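Local coordinates for diguanylate cyclase DosC (Escherichia coli, PDB 4ZVA), which makes cyclic-di-GMP from GTP under the control of oxygen, which it probably senses at the heme iron of its globin domain, at residues W67-L72 against S138-A142; K4-T8 against V79-I83; W7-E12 against S73-D77. All blocks are in the same frame, centred on the assembly; numbering follows the deposited sequence.

Contact 1 (W67-L72 against S138-A142); sequences WIINVL and SIDIA. With HEM (protoporphyrin IX containing Fe), chain C.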
loop_
_atom_site.group_PDB
_atom_site.type_symbol
_atom_site.label_atom_id
_atom_site.label_comp_id
_atom_site.label_asym_id
_atom_site.label_seq_id
_atom_site.Cartn_x
_atom_site.Cartn_y
_atom_site.Cartn_z
ATOM N N TRP A 67 -15.040 -7.807 -5.171
ATOM C CA TRP A 67 -13.613 -7.578 -5.370
ATOM C C TRP A 67 -12.819 -7.927 -4.117
ATOM O O TRP A 67 -11.827 -8.654 -4.180
ATOM C CB TRP A 67 -13.349 -6.121 -5.763
ATOM C CG TRP A 67 -11.935 -5.868 -6.209
ATOM C CD1 TRP A 67 -11.475 -5.834 -7.493
ATOM C CD2 TRP A 67 -10.798 -5.615 -5.370
ATOM N NE1 TRP A 67 -10.125 -5.578 -7.508
ATOM C CE2 TRP A 67 -9.684 -5.439 -6.218
ATOM C CE3 TRP A 67 -10.613 -5.520 -3.986
ATOM C CZ2 TRP A 67 -8.405 -5.171 -5.729
ATOM C CZ3 TRP A 67 -9.341 -5.257 -3.501
ATOM C CH2 TRP A 67 -8.254 -5.087 -4.371
ATOM N N ILE A 68 -13.265 -7.399 -2.980
ATOM C CA ILE A 68 -12.591 -7.615 -1.704
ATOM C C ILE A 68 -12.498 -9.098 -1.368
ATOM O O ILE A 68 -11.437 -9.589 -0.986
ATOM C CB ILE A 68 -13.309 -6.869 -0.566
ATOM C CG1 ILE A 68 -13.159 -5.359 -0.758
ATOM C CG2 ILE A 68 -12.752 -7.288 0.784
ATOM C CD1 ILE A 68 -14.053 -4.534 0.131
ATOM N N ILE A 69 -13.610 -9.813 -1.525
ATOM C CA ILE A 69 -13.630 -11.243 -1.248
ATOM C C ILE A 69 -12.716 -12.011 -2.198
ATOM O O ILE A 69 -11.948 -12.866 -1.765
ATOM C CB ILE A 69 -15.061 -11.820 -1.345
ATOM C CG1 ILE A 69 -15.955 -11.203 -0.269
ATOM C CG2 ILE A 69 -15.042 -13.336 -1.200
ATOM C CD1 ILE A 69 -17.405 -11.636 -0.355
ATOM N N ASN A 70 -12.787 -11.699 -3.488
ATOM C CA ASN A 70 -11.972 -12.403 -4.474
ATOM C C ASN A 70 -10.478 -12.243 -4.220
ATOM O O ASN A 70 -9.725 -13.216 -4.267
ATOM C CB ASN A 70 -12.309 -11.922 -5.889
ATOM C CG ASN A 70 -13.615 -12.502 -6.407
ATOM O OD1 ASN A 70 -13.982 -13.628 -6.072
ATOM N ND2 ASN A 70 -14.327 -11.730 -7.221
ATOM N N VAL A 71 -10.060 -11.021 -3.910
ATOM C CA VAL A 71 -8.644 -10.730 -3.701
ATOM C C VAL A 71 -8.112 -11.349 -2.411
ATOM O O VAL A 71 -7.078 -12.015 -2.414
ATOM C CB VAL A 71 -8.387 -9.211 -3.683
ATOM C CG1 VAL A 71 -6.980 -8.904 -3.183
ATOM C CG2 VAL A 71 -8.603 -8.627 -5.068
ATOM N N LEU A 72 -8.825 -11.145 -1.308
ATOM C CA LEU A 72 -8.340 -11.605 -0.010
ATOM C C LEU A 72 -8.483 -13.120 0.168
ATOM O O LEU A 72 -7.830 -13.707 1.031
ATOM C CB LEU A 72 -9.060 -10.862 1.120
ATOM C CG LEU A 72 -8.774 -9.357 1.165
ATOM C CD1 LEU A 72 -9.410 -8.700 2.383
ATOM C CD2 LEU A 72 -7.271 -9.098 1.135
ATOM N N SER A 138 -1.683 -8.488 -0.651
ATOM C CA SER A 138 -2.665 -8.900 -1.650
ATOM C C SER A 138 -3.325 -7.705 -2.324
ATOM O O SER A 138 -3.500 -7.685 -3.540
ATOM C CB SER A 138 -3.741 -9.790 -1.015
ATOM O OG SER A 138 -3.185 -11.021 -0.587
ATOM N N ILE A 139 -3.708 -6.712 -1.531
ATOM C CA ILE A 139 -4.358 -5.528 -2.072
ATOM C C ILE A 139 -3.375 -4.738 -2.938
ATOM O O ILE A 139 -3.734 -4.250 -4.014
ATOM C CB ILE A 139 -4.921 -4.635 -0.951
ATOM C CG1 ILE A 139 -6.078 -5.350 -0.245
ATOM C CG2 ILE A 139 -5.410 -3.302 -1.507
ATOM C CD1 ILE A 139 -6.688 -4.564 0.884
ATOM N N ASP A 140 -2.133 -4.635 -2.475
ATOM C CA ASP A 140 -1.099 -3.910 -3.213
ATOM C C ASP A 140 -0.730 -4.569 -4.541
ATOM O O ASP A 140 -0.560 -3.881 -5.547
ATOM C CB ASP A 140 0.158 -3.759 -2.356
ATOM C CG ASP A 140 0.075 -2.587 -1.397
ATOM O OD1 ASP A 140 -0.831 -1.744 -1.563
ATOM O OD2 ASP A 140 0.926 -2.502 -0.484
ATOM N N ILE A 141 -0.600 -5.894 -4.546
ATOM C CA ILE A 141 -0.272 -6.609 -5.777
ATOM C C ILE A 141 -1.413 -6.458 -6.786
ATOM O O ILE A 141 -1.177 -6.338 -7.988
ATOM C CB ILE A 141 0.045 -8.115 -5.522
ATOM C CG1 ILE A 141 0.628 -8.766 -6.775
ATOM C CG2 ILE A 141 -1.173 -8.892 -5.067
ATOM C CD1 ILE A 141 2.037 -8.348 -7.064
ATOM N N ALA A 142 -2.648 -6.455 -6.291
ATOM C CA ALA A 142 -3.814 -6.275 -7.144
ATOM C C ALA A 142 -3.859 -4.862 -7.715
ATOM O O ALA A 142 -4.208 -4.668 -8.879
ATOM C CB ALA A 142 -5.090 -6.578 -6.372
HETATM C CHA HEM C . -16.192 0.342 -11.264
HETATM C CHB HEM C . -15.287 4.721 -9.384
HETATM C CHC HEM C . -11.524 2.829 -7.005
HETATM C CHD HEM C . -13.101 -1.634 -8.022
HETATM C C1A HEM C . -16.311 1.679 -10.949
HETATM C C2A HEM C . -17.356 2.592 -11.378
HETATM C C3A HEM C . -17.097 3.792 -10.853
HETATM C C4A HEM C . -15.882 3.694 -10.079
HETATM C CMA HEM C . -17.938 5.072 -11.037
HETATM C CAA HEM C . -18.572 2.260 -12.272
HETATM C CBA HEM C . -19.413 1.171 -11.613
HETATM C CGA HEM C . -20.739 1.056 -12.313
HETATM O O1A HEM C . -21.219 2.081 -12.863
HETATM O O2A HEM C . -21.316 -0.060 -12.306
HETATM C C1B HEM C . -14.200 4.590 -8.553
HETATM C C2B HEM C . -13.635 5.635 -7.724
HETATM C C3B HEM C . -12.586 5.108 -7.063
HETATM C C4B HEM C . -12.470 3.720 -7.459
HETATM C CMB HEM C . -14.198 7.075 -7.673
HETATM C CAB HEM C . -11.613 5.754 -6.042
HETATM C CBB HEM C . -11.709 7.004 -5.584
HETATM C C1C HEM C . -11.666 1.460 -6.992
HETATM C C2C HEM C . -10.916 0.528 -6.175
HETATM C C3C HEM C . -11.352 -0.714 -6.460
HETATM C C4C HEM C . -12.392 -0.592 -7.463
HETATM C CMC HEM C . -9.821 0.970 -5.175
HETATM C CAC HEM C . -10.910 -2.084 -5.884
HETATM C CBC HEM C . -10.016 -2.240 -4.901
HETATM C C1D HEM C . -14.076 -1.535 -8.993
HETATM C C2D HEM C . -14.774 -2.655 -9.587
HETATM C C3D HEM C . -15.747 -2.037 -10.603
HETATM C C4D HEM C . -15.530 -0.609 -10.519
HETATM C CMD HEM C . -14.574 -4.149 -9.245
HETATM C CAD HEM C . -16.745 -2.760 -11.536
HETATM C CBD HEM C . -15.984 -3.687 -12.480
HETATM C CGD HEM C . -16.861 -4.085 -13.638
HETATM O O1D HEM C . -16.489 -5.038 -14.371
HETATM O O2D HEM C . -17.932 -3.454 -13.830
HETATM N NA HEM C . -15.427 2.391 -10.160
HETATM N NB HEM C . -13.468 3.435 -8.369
HETATM N NC HEM C . -12.555 0.743 -7.764
HETATM N ND HEM C . -14.545 -0.358 -9.568
HETATM FE FE HEM C . -13.828 1.555 -9.154
HETATM O O HOH W 1 -4.345 -12.386 -2.718
#

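Contact 2 (K4-T8 against V79-I83); sequences KDEWT and VERLI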
loop_
_atom_site.group_PDB
_atom_site.type_symbol
_atom_site.label_atom_id
_atom_site.label_comp_id
_atom_site.label_asym_id
_atom_site.label_seq_id
_atom_site.Cartn_x
_atom_site.Cartn_y
_atom_site.Cartn_z
ATOM N N LYS A 4 2.231 -12.992 -12.163
ATOM C CA LYS A 4 1.555 -14.219 -11.772
ATOM C C LYS A 4 2.390 -14.986 -10.756
ATOM O O LYS A 4 1.867 -15.504 -9.772
ATOM C CB LYS A 4 1.277 -15.090 -12.999
ATOM C CG LYS A 4 0.713 -16.465 -12.688
ATOM C CD LYS A 4 0.586 -17.300 -13.953
ATOM C CE LYS A 4 0.085 -18.703 -13.651
ATOM N NZ LYS A 4 0.001 -19.537 -14.882
ATOM N N ASP A 5 3.697 -15.036 -10.997
ATOM C CA ASP A 5 4.616 -15.743 -10.114
ATOM C C ASP A 5 4.703 -15.070 -8.750
ATOM O O ASP A 5 4.883 -15.733 -7.728
ATOM C CB ASP A 5 6.005 -15.826 -10.749
ATOM C CG ASP A 5 5.991 -16.551 -12.078
ATOM O OD1 ASP A 5 5.081 -17.379 -12.292
ATOM O OD2 ASP A 5 6.886 -16.290 -12.908
ATOM N N GLU A 6 4.582 -13.746 -8.747
ATOM C CA GLU A 6 4.647 -12.972 -7.514
ATOM C C GLU A 6 3.381 -13.168 -6.684
ATOM O O GLU A 6 3.449 -13.397 -5.477
ATOM C CB GLU A 6 4.852 -11.490 -7.834
ATOM C CG GLU A 6 4.740 -10.561 -6.639
ATOM C CD GLU A 6 6.002 -10.510 -5.807
ATOM O OE1 GLU A 6 6.024 -9.752 -4.814
ATOM O OE2 GLU A 6 6.972 -11.221 -6.147
ATOM N N TRP A 7 2.228 -13.087 -7.340
ATOM C CA TRP A 7 0.952 -13.283 -6.661
ATOM C C TRP A 7 0.847 -14.716 -6.153
ATOM O O TRP A 7 0.414 -14.954 -5.025
ATOM C CB TRP A 7 -0.209 -12.941 -7.596
ATOM C CG TRP A 7 -1.464 -12.544 -6.880
ATOM C CD1 TRP A 7 -1.833 -12.891 -5.611
ATOM C CD2 TRP A 7 -2.490 -11.677 -7.372
ATOM N NE1 TRP A 7 -3.041 -12.316 -5.296
ATOM C CE2 TRP A 7 -3.463 -11.563 -6.360
ATOM C CE3 TRP A 7 -2.685 -10.995 -8.576
ATOM C CZ2 TRP A 7 -4.613 -10.795 -6.516
ATOM C CZ3 TRP A 7 -3.826 -10.232 -8.729
ATOM C CH2 TRP A 7 -4.776 -10.139 -7.704
ATOM N N THR A 8 1.263 -15.662 -6.990
ATOM C CA THR A 8 1.293 -17.073 -6.621
ATOM C C THR A 8 2.191 -17.309 -5.414
ATOM O O THR A 8 1.814 -18.014 -4.477
ATOM C CB THR A 8 1.787 -17.952 -7.787
ATOM O OG1 THR A 8 0.841 -17.898 -8.860
ATOM C CG2 THR A 8 1.962 -19.394 -7.342
ATOM N N VAL A 79 -5.188 -16.928 -9.250
ATOM C CA VAL A 79 -4.314 -15.811 -9.609
ATOM C C VAL A 79 -4.520 -15.338 -11.042
ATOM O O VAL A 79 -4.666 -14.141 -11.296
ATOM C CB VAL A 79 -2.825 -16.181 -9.422
ATOM C CG1 VAL A 79 -1.926 -15.083 -9.972
ATOM C CG2 VAL A 79 -2.519 -16.438 -7.955
ATOM N N GLU A 80 -4.531 -16.282 -11.975
ATOM C CA GLU A 80 -4.689 -15.953 -13.384
ATOM C C GLU A 80 -6.025 -15.264 -13.656
ATOM O O GLU A 80 -6.085 -14.298 -14.416
ATOM C CB GLU A 80 -4.547 -17.212 -14.235
ATOM C CG GLU A 80 -4.341 -16.941 -15.711
ATOM C CD GLU A 80 -3.837 -18.162 -16.452
ATOM O OE1 GLU A 80 -2.971 -18.875 -15.901
ATOM O OE2 GLU A 80 -4.309 -18.410 -17.582
ATOM N N ARG A 81 -7.090 -15.754 -13.026
ATOM C CA ARG A 81 -8.413 -15.156 -13.188
ATOM C C ARG A 81 -8.483 -13.773 -12.540
ATOM O O ARG A 81 -9.116 -12.858 -13.067
ATOM C CB ARG A 81 -9.497 -16.065 -12.598
ATOM C CG ARG A 81 -10.909 -15.687 -13.025
ATOM C CD ARG A 81 -11.974 -16.568 -12.378
ATOM N NE ARG A 81 -12.362 -16.081 -11.055
ATOM C CZ ARG A 81 -11.966 -16.622 -9.907
ATOM N NH1 ARG A 81 -11.167 -17.681 -9.906
ATOM N NH2 ARG A 81 -12.373 -16.102 -8.756
ATOM N N LEU A 82 -7.836 -13.632 -11.387
ATOM C CA LEU A 82 -7.828 -12.366 -10.660
ATOM C C LEU A 82 -7.135 -11.256 -11.438
ATOM O O LEU A 82 -7.558 -10.101 -11.395
ATOM C CB LEU A 82 -7.153 -12.538 -9.300
ATOM C CG LEU A 82 -7.977 -13.307 -8.271
ATOM C CD1 LEU A 82 -7.188 -13.467 -6.994
ATOM C CD2 LEU A 82 -9.294 -12.596 -8.009
ATOM N N ILE A 83 -6.064 -11.610 -12.139
ATOM C CA ILE A 83 -5.337 -10.646 -12.953
ATOM C C ILE A 83 -6.253 -10.081 -14.037
ATOM O O ILE A 83 -6.290 -8.869 -14.260
ATOM C CB ILE A 83 -4.086 -11.280 -13.592
ATOM C CG1 ILE A 83 -3.045 -11.588 -12.514
ATOM C CG2 ILE A 83 -3.497 -10.359 -14.648
ATOM C CD1 ILE A 83 -1.884 -12.421 -12.998
#

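Contact 3 (W7-E12 against S73-D77); sequences WTGLVE and SAQVD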
loop_
_atom_site.group_PDB
_atom_site.type_symbol
_atom_site.label_atom_id
_atom_site.label_comp_id
_atom_site.label_asym_id
_atom_site.label_seq_id
_atom_site.Cartn_x
_atom_site.Cartn_y
_atom_site.Cartn_z
ATOM N N TRP A 7 2.228 -13.087 -7.340
ATOM C CA TRP A 7 0.952 -13.283 -6.661
ATOM C C TRP A 7 0.847 -14.716 -6.153
ATOM O O TRP A 7 0.414 -14.954 -5.025
ATOM C CB TRP A 7 -0.209 -12.941 -7.596
ATOM C CG TRP A 7 -1.464 -12.544 -6.880
ATOM C CD1 TRP A 7 -1.833 -12.891 -5.611
ATOM C CD2 TRP A 7 -2.490 -11.677 -7.372
ATOM N NE1 TRP A 7 -3.041 -12.316 -5.296
ATOM C CE2 TRP A 7 -3.463 -11.563 -6.360
ATOM C CE3 TRP A 7 -2.685 -10.995 -8.576
ATOM C CZ2 TRP A 7 -4.613 -10.795 -6.516
ATOM C CZ3 TRP A 7 -3.826 -10.232 -8.729
ATOM C CH2 TRP A 7 -4.776 -10.139 -7.704
ATOM N N THR A 8 1.263 -15.662 -6.990
ATOM C CA THR A 8 1.293 -17.073 -6.621
ATOM C C THR A 8 2.191 -17.309 -5.414
ATOM O O THR A 8 1.814 -18.014 -4.477
ATOM C CB THR A 8 1.787 -17.952 -7.787
ATOM O OG1 THR A 8 0.841 -17.898 -8.860
ATOM C CG2 THR A 8 1.962 -19.394 -7.342
ATOM N N GLY A 9 3.384 -16.725 -5.453
ATOM C CA GLY A 9 4.325 -16.828 -4.353
ATOM C C GLY A 9 3.748 -16.300 -3.054
ATOM O O GLY A 9 3.912 -16.916 -2.004
ATOM N N LEU A 10 3.066 -15.161 -3.130
ATOM C CA LEU A 10 2.451 -14.551 -1.953
ATOM C C LEU A 10 1.452 -15.490 -1.279
ATOM O O LEU A 10 1.455 -15.640 -0.058
ATOM C CB LEU A 10 1.758 -13.242 -2.332
ATOM C CG LEU A 10 0.993 -12.557 -1.199
ATOM C CD1 LEU A 10 1.941 -12.133 -0.088
ATOM C CD2 LEU A 10 0.213 -11.365 -1.731
ATOM N N VAL A 11 0.613 -16.132 -2.085
ATOM C CA VAL A 11 -0.371 -17.077 -1.568
ATOM C C VAL A 11 0.327 -18.313 -1.012
ATOM O O VAL A 11 -0.022 -18.812 0.059
ATOM C CB VAL A 11 -1.378 -17.496 -2.660
ATOM C CG1 VAL A 11 -2.328 -18.570 -2.140
ATOM C CG2 VAL A 11 -2.150 -16.285 -3.166
ATOM N N GLU A 12 1.325 -18.792 -1.748
ATOM C CA GLU A 12 2.082 -19.979 -1.366
ATOM C C GLU A 12 2.869 -19.794 -0.070
ATOM O O GLU A 12 3.045 -20.742 0.694
ATOM C CB GLU A 12 3.035 -20.367 -2.498
ATOM C CG GLU A 12 2.384 -21.184 -3.599
ATOM C CD GLU A 12 3.354 -21.538 -4.707
ATOM O OE1 GLU A 12 4.566 -21.293 -4.538
ATOM O OE2 GLU A 12 2.902 -22.059 -5.750
ATOM N N SER A 73 -9.329 -13.749 -0.644
ATOM C CA SER A 73 -9.512 -15.201 -0.582
ATOM C C SER A 73 -8.749 -15.926 -1.688
ATOM O O SER A 73 -9.025 -17.090 -1.979
ATOM C CB SER A 73 -10.997 -15.562 -0.678
ATOM O OG SER A 73 -11.770 -14.784 0.216
ATOM N N ALA A 74 -7.792 -15.233 -2.298
ATOM C CA ALA A 74 -7.070 -15.754 -3.456
ATOM C C ALA A 74 -6.373 -17.086 -3.205
ATOM O O ALA A 74 -5.561 -17.216 -2.290
ATOM C CB ALA A 74 -6.050 -14.734 -3.926
ATOM N N GLN A 75 -6.700 -18.073 -4.031
ATOM C CA GLN A 75 -5.937 -19.310 -4.084
ATOM C C GLN A 75 -4.967 -19.231 -5.257
ATOM O O GLN A 75 -5.121 -18.375 -6.130
ATOM C CB GLN A 75 -6.862 -20.519 -4.213
ATOM C CG GLN A 75 -7.901 -20.600 -3.105
ATOM C CD GLN A 75 -7.297 -20.431 -1.720
ATOM O OE1 GLN A 75 -6.431 -21.204 -1.306
ATOM N NE2 GLN A 75 -7.753 -19.413 -0.996
ATOM N N VAL A 76 -3.978 -20.118 -5.278
ATOM C CA VAL A 76 -2.977 -20.128 -6.342
ATOM C C VAL A 76 -3.614 -20.228 -7.726
ATOM O O VAL A 76 -3.213 -19.527 -8.655
ATOM C CB VAL A 76 -1.981 -21.288 -6.156
ATOM C CG1 VAL A 76 -1.040 -21.388 -7.347
ATOM C CG2 VAL A 76 -1.199 -21.112 -4.862
ATOM N N ASP A 77 -4.635 -21.070 -7.849
ATOM C CA ASP A 77 -5.280 -21.292 -9.137
ATOM C C ASP A 77 -6.221 -20.151 -9.512
ATOM O O ASP A 77 -6.741 -20.110 -10.626
ATOM C CB ASP A 77 -6.040 -22.621 -9.126
ATOM C CG ASP A 77 -5.124 -23.816 -8.930
ATOM O OD1 ASP A 77 -3.960 -23.757 -9.383
ATOM O OD2 ASP A 77 -5.561 -24.815 -8.319
#

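Contact 1 (W67-L72 against S138-A142)
The indole of Trp67 reaches from helix 54-72 to the methyl of Ala142, with CZ2 3.7 Å from its CB, while Ile139 CG2 lies beyond the rim of the ring, near its plane. This reach follows from CG standing anti to the backbone N (chi1 -170°). The indole is also sandwiched: heme vinyl carbon CBC lies 3.1 Å above one face, and Val71 CG2, one turn on, 3.4 Å above the other, both offset toward the rim. Trp67 NE1 is paired with Gln86 of helix 79-96. With an alanine here, a gap would probably open between the vinyl and Val71, and Gln86 would lose its N-H partner. Val71 supplies a second bump, its CG1 settling 3.7 Å from Ser138 O. Leu72 CD2 fits the hollow between Ser138 CB and Ile139 CG1, at 4.2 Å from each. At the polar border one water bridges the helices, donating to Val71 O and to Ser138 OG, which is also bonded to Phe134. The axes of 67-72 and 138-142 pass 10.1 Å apart at 105° in the buried middle of this globin domain, with helix 100-119 packed against Trp67 and Ile139 and helix 16-43 against Leu72.

Contact 2 (K4-T8 against V79-I83)
Lys4 and Glu80 pair across the outer margin of a helix-helix crossing in this globin-fold sensor domain; segments 4-8 and 79-83 cross at 120°, where the N-terminal helix 2-13 lies over the start of helix 79-96. Lys4 is fully extended, CG anti to the backbone N (chi1 173°), and carries NZ to Glu80 OE1 at 3.2 Å. In this salt bridge the ammonium meets the oxygen nearly along its C-O axis. Inside it the partners are apolar: Lys4 CG rests on Val79 CG1, and its CB on Ile83 CD1. Trp7 points into the crossing and is touched obliquely by three residues. Val79 CG1 comes within 3.6 Å of Trp7 CB, Leu82 CB within 3.7 Å of Trp7 CH2, and Ile83 CG1 within 4.0 Å of Trp7 CE3. Glu6, whose carboxylate leads away from this crossing, forms salt bridges through OE1 with Lys112 and Arg108 of the second subunit, so the same short helix also serves the dimer. The hydroxyl of Thr8 turns back to its own helix, leaving Val79 CG2 only a van der Waals neighbour. Lys4 O is gripped by two donors: Thr8 N at 2.9 Å, and from the opposite face of the carbonyl plane Thr8 OG1 at 2.8 Å, which sits 38° out of that plane.

Contact 3 (W7-E12 against S73-D77)
Thr8 and Val76 bring the backbones closest, their CA atoms 5.3 Å apart, where helix 2-13 passes the irregular loop that follows helix 54-72. Thr8 meets the loop through its methyl, CG2 lying 3.6 Å from Val76 CG1. The other branch of Val76 is shared: CG2 has Val11 CG1 at 3.9 Å and the aliphatic CG of Glu12 at 3.8 Å. Val11 points toward the loop. With CG1 anti to the backbone N (chi1 175°), both methyls face the carbonyl of Ala74, CG1 at 3.5 Å and CG2 at 3.6 Å from its O. Ala74 CB touches Val11 CG2 and approaches Trp7 NE1 at 4.1 Å. Within the loop, Gln75 folds its amide back so that NE2 donates to Ser73 O at 2.8 Å, from well above the carbonyl plane, and its backbone N bonds to Asp78. These bonds lie within the loop and probably help set its shape. Since the side chains that meet are mostly aliphatic, and Val11 also lies against the loop's backbone, the helix is held to the loop chiefly by van der Waals contact and burial of apolar surface.

How the contacts relate
Contacts 2 and 3 lie side by side, centres 7 Å apart, and both start from helix 2-13, sharing Trp7 and Thr8; contact 1 lies about 11 Å from each, close to the centre of the chain. Along the sequence helix 2-13 comes first, then 67-72, 73-77 and 79-83 almost without a break, and 138-142 last, so contact 1 crosses the other two. Ile141 and Ala142 connect contact 1 to the other two by packing on Trp7, while Leu82 touches Ala74 between contacts 2 and 3. The N-terminal helix thereby covers the bend between helices 54-72 and 79-96, and a continuous chain of packing runs from it to the heme.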